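Local coordinates for lipoteichoic acid primase (Listeria monocytogenes, PDB 4UOP), which is a sulfatase-family, metal-binding enzyme whose extracellular catalytic domain is modelled here, at residues F281-H285 with E338-M342. Numbering follows the deposited sequence.
With MG (magnesium ion), chain J.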
ATOM      1  N   PHE B 281       6.237  23.717 -12.446  1.00 16.58           N
ATOM      2  CA  PHE B 281       7.172  22.608 -12.324  1.00 17.97           C
ATOM      3  C   PHE B 281       7.098  22.087 -10.909  1.00 16.37           C
ATOM      4  O   PHE B 281       7.151  22.873  -9.966  1.00 16.67           O
ATOM      5  CB  PHE B 281       8.612  23.059 -12.576  1.00 19.98           C
ATOM      6  CG  PHE B 281       8.828  23.747 -13.889  1.00 22.85           C
ATOM      7  CD1 PHE B 281       8.309  23.226 -15.058  1.00 24.75           C
ATOM      8  CD2 PHE B 281       9.590  24.900 -13.962  1.00 27.32           C
ATOM      9  CE1 PHE B 281       8.513  23.857 -16.273  1.00 26.58           C
ATOM     10  CE2 PHE B 281       9.796  25.543 -15.184  1.00 28.32           C
ATOM     11  CZ  PHE B 281       9.270  25.014 -16.332  1.00 26.20           C
ATOM     12  N   TYR B 282       7.015  20.771 -10.741  1.00 15.50           N
ATOM     13  CA  TYR B 282       7.071  20.182  -9.398  1.00 15.44           C
ATOM     14  C   TYR B 282       7.690  18.800  -9.449  1.00 15.34           C
ATOM     15  O   TYR B 282       7.569  18.103 -10.455  1.00 16.17           O
ATOM     16  CB  TYR B 282       5.657  20.117  -8.775  1.00 15.38           C
ATOM     17  CG  TYR B 282       4.713  19.190  -9.490  1.00 15.51           C
ATOM     18  CD1 TYR B 282       4.033  19.606 -10.629  1.00 16.50           C
ATOM     19  CD2 TYR B 282       4.503  17.894  -9.039  1.00 15.79           C
ATOM     20  CE1 TYR B 282       3.182  18.756 -11.309  1.00 15.95           C
ATOM     21  CE2 TYR B 282       3.651  17.035  -9.711  1.00 15.92           C
ATOM     22  CZ  TYR B 282       3.001  17.475 -10.849  1.00 15.73           C
ATOM     23  OH  TYR B 282       2.160  16.666 -11.565  1.00 17.29           O
ATOM     24  N   GLY B 283       8.335  18.388  -8.365  1.00 15.70           N
ATOM     25  CA  GLY B 283       8.840  17.007  -8.264  1.00 16.20           C
ATOM     26  C   GLY B 283       7.697  16.093  -7.877  1.00 16.11           C
ATOM     27  O   GLY B 283       6.844  16.496  -7.088  1.00 16.87           O
ATOM     28  N   ASP B 284       7.648  14.870  -8.412  1.00 15.96           N
ATOM     29  CA  ASP B 284       6.547  13.980  -8.039  1.00 15.81           C
ATOM     30  C   ASP B 284       6.590  13.523  -6.584  1.00 16.05           C
ATOM     31  O   ASP B 284       5.565  13.511  -5.914  1.00 15.23           O
ATOM     32  CB  ASP B 284       6.323  12.812  -9.013  1.00 15.89           C
ATOM     33  CG  ASP B 284       7.509  11.880  -9.159  1.00 16.82           C
ATOM     34  OD1 ASP B 284       8.630  12.202  -8.705  1.00 17.27           O
ATOM     35  OD2 ASP B 284       7.280  10.784  -9.742  1.00 19.75           O
ATOM     36  N   HIS B 285       7.782  13.176  -6.105  1.00 14.97           N
ATOM     37  CA  HIS B 285       7.981  12.694  -4.748  1.00 15.85           C
ATOM     38  C   HIS B 285       9.472  12.516  -4.532  1.00 16.56           C
ATOM     39  O   HIS B 285      10.254  12.510  -5.500  1.00 16.04           O
ATOM     40  CB  HIS B 285       7.280  11.349  -4.567  1.00 16.57           C
ATOM     41  CG  HIS B 285       7.664  10.352  -5.605  1.00 17.52           C
ATOM     42  ND1 HIS B 285       8.856   9.665  -5.559  1.00 18.75           N
ATOM     43  CD2 HIS B 285       7.060   9.980  -6.755  1.00 19.15           C
ATOM     44  CE1 HIS B 285       8.959   8.891  -6.620  1.00 18.69           C
ATOM     45  NE2 HIS B 285       7.887   9.073  -7.369  1.00 19.93           N
ATOM     46  N   GLU B 338       0.556  18.403  -3.570  1.00 17.99           N
ATOM     47  CA  GLU B 338       0.157  18.167  -4.951  1.00 18.30           C
ATOM     48  C   GLU B 338      -1.364  18.336  -5.158  1.00 17.83           C
ATOM     49  O   GLU B 338      -1.778  18.822  -6.188  1.00 17.00           O
ATOM     50  CB  GLU B 338       0.650  16.815  -5.439  1.00 18.41           C
ATOM     51  CG  GLU B 338       2.131  16.882  -5.806  1.00 18.59           C
ATOM     52  CD  GLU B 338       2.873  15.563  -5.715  1.00 19.64           C
ATOM     53  OE1 GLU B 338       2.529  14.693  -4.875  1.00 19.43           O
ATOM     54  OE2 GLU B 338       3.852  15.429  -6.475  1.00 18.80           O
ATOM     55  N   ILE B 339      -2.162  17.964  -4.176  1.00 19.14           N
ATOM     56  CA  ILE B 339      -3.615  18.180  -4.282  1.00 21.61           C
ATOM     57  C   ILE B 339      -4.035  19.642  -4.434  1.00 20.16           C
ATOM     58  O   ILE B 339      -5.180  19.917  -4.825  1.00 21.26           O
ATOM     59  CB  ILE B 339      -4.389  17.590  -3.088  1.00 24.36           C
ATOM     60  CG1 ILE B 339      -3.878  18.169  -1.765  1.00 26.11           C
ATOM     61  CG2 ILE B 339      -4.325  16.077  -3.115  1.00 26.54           C
ATOM     62  CD1 ILE B 339      -4.846  17.965  -0.625  1.00 28.97           C
ATOM     63  N   ASP B 340      -3.153  20.569  -4.075  1.00 19.44           N
ATOM     64  CA  ASP B 340      -3.446  22.006  -4.138  1.00 19.73           C
ATOM     65  C   ASP B 340      -3.164  22.660  -5.491  1.00 19.35           C
ATOM     66  O   ASP B 340      -3.501  23.819  -5.702  1.00 18.07           O
ATOM     67  CB  ASP B 340      -2.663  22.738  -3.047  1.00 20.77           C
ATOM     68  CG  ASP B 340      -2.993  22.224  -1.642  1.00 22.77           C
ATOM     69  OD1 ASP B 340      -4.208  22.096  -1.340  1.00 24.81           O
ATOM     70  OD2 ASP B 340      -2.055  21.914  -0.861  1.00 22.58           O
ATOM     71  N   ILE B 341      -2.522  21.930  -6.411  1.00 17.86           N
ATOM     72  CA  ILE B 341      -2.142  22.542  -7.679  1.00 18.11           C
ATOM     73  C   ILE B 341      -3.363  22.976  -8.504  1.00 19.07           C
ATOM     74  O   ILE B 341      -3.373  24.090  -9.036  1.00 19.29           O
ATOM     75  CB  ILE B 341      -1.166  21.652  -8.480  1.00 17.82           C
ATOM     76  CG1 ILE B 341       0.174  21.604  -7.731  1.00 18.81           C
ATOM     77  CG2 ILE B 341      -0.995  22.207  -9.887  1.00 18.66           C
ATOM     78  CD1 ILE B 341       1.237  20.681  -8.330  1.00 17.95           C
ATOM     79  N   MET B 342      -4.406  22.149  -8.568  1.00 19.10           N
ATOM     80  CA  MET B 342      -5.585  22.490  -9.396  1.00 19.71           C
ATOM     81  C   MET B 342      -6.287  23.782  -8.937  1.00 19.25           C
ATOM     82  O   MET B 342      -6.431  24.707  -9.734  1.00 17.91           O
ATOM     83  CB  MET B 342      -6.586  21.341  -9.460  1.00 20.10           C
ATOM     84  CG  MET B 342      -7.844  21.722 -10.215  1.00 23.11           C
ATOM     85  SD  MET B 342      -9.032  20.397 -10.388  1.00 27.04           S
ATOM     86  CE  MET B 342     -10.341  21.306 -11.215  1.00 27.49           C
TER
HETATM   87 MG    MG J1616       8.073   8.878  -9.570  1.00 10.93          MG
HETATM   88  O   HOH W   1       8.633   6.759  -9.239  1.00 21.74           O
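E338 extends to the end of strand 277-283 and brings OE2 to 2.6 Å from the backbone O of D284, with G283 O 3.2 Å from the same OE2. So short an approach of two oxygens is consistent with a protonated acid; the other oxygen, OE1, accepts a hydrogen bond from T102 N. Next to it, the Y282 ring meets the carboxyl group at its edge: CD2 lies 3.6 Å from E338 OE2, and the two planes stand 87° apart. One face of that ring takes the tip of I341, whose CD1 sits 4.0 Å from the ring centroid in a CH-pi contact. Y282 CG lies between backbone N and carbonyl carbon (chi1 65°), turning the ring toward I341, and its OH bonds to Q64.

Against this close packing stands the metal side, where D284 OD2 binds magnesium at 2.1 Å and H285 NE2 at 2.2 Å, joined by E66, T108 and a water, while S67 N holds D284 OD1. The contact thus joins I341 of helix 341-348, and E338 just before it, to the C-terminal end of strand 277-283, which runs between 59-65 and 319-322 in the mixed sheet, with helix 107-117 packed against Y282, D284 and E338.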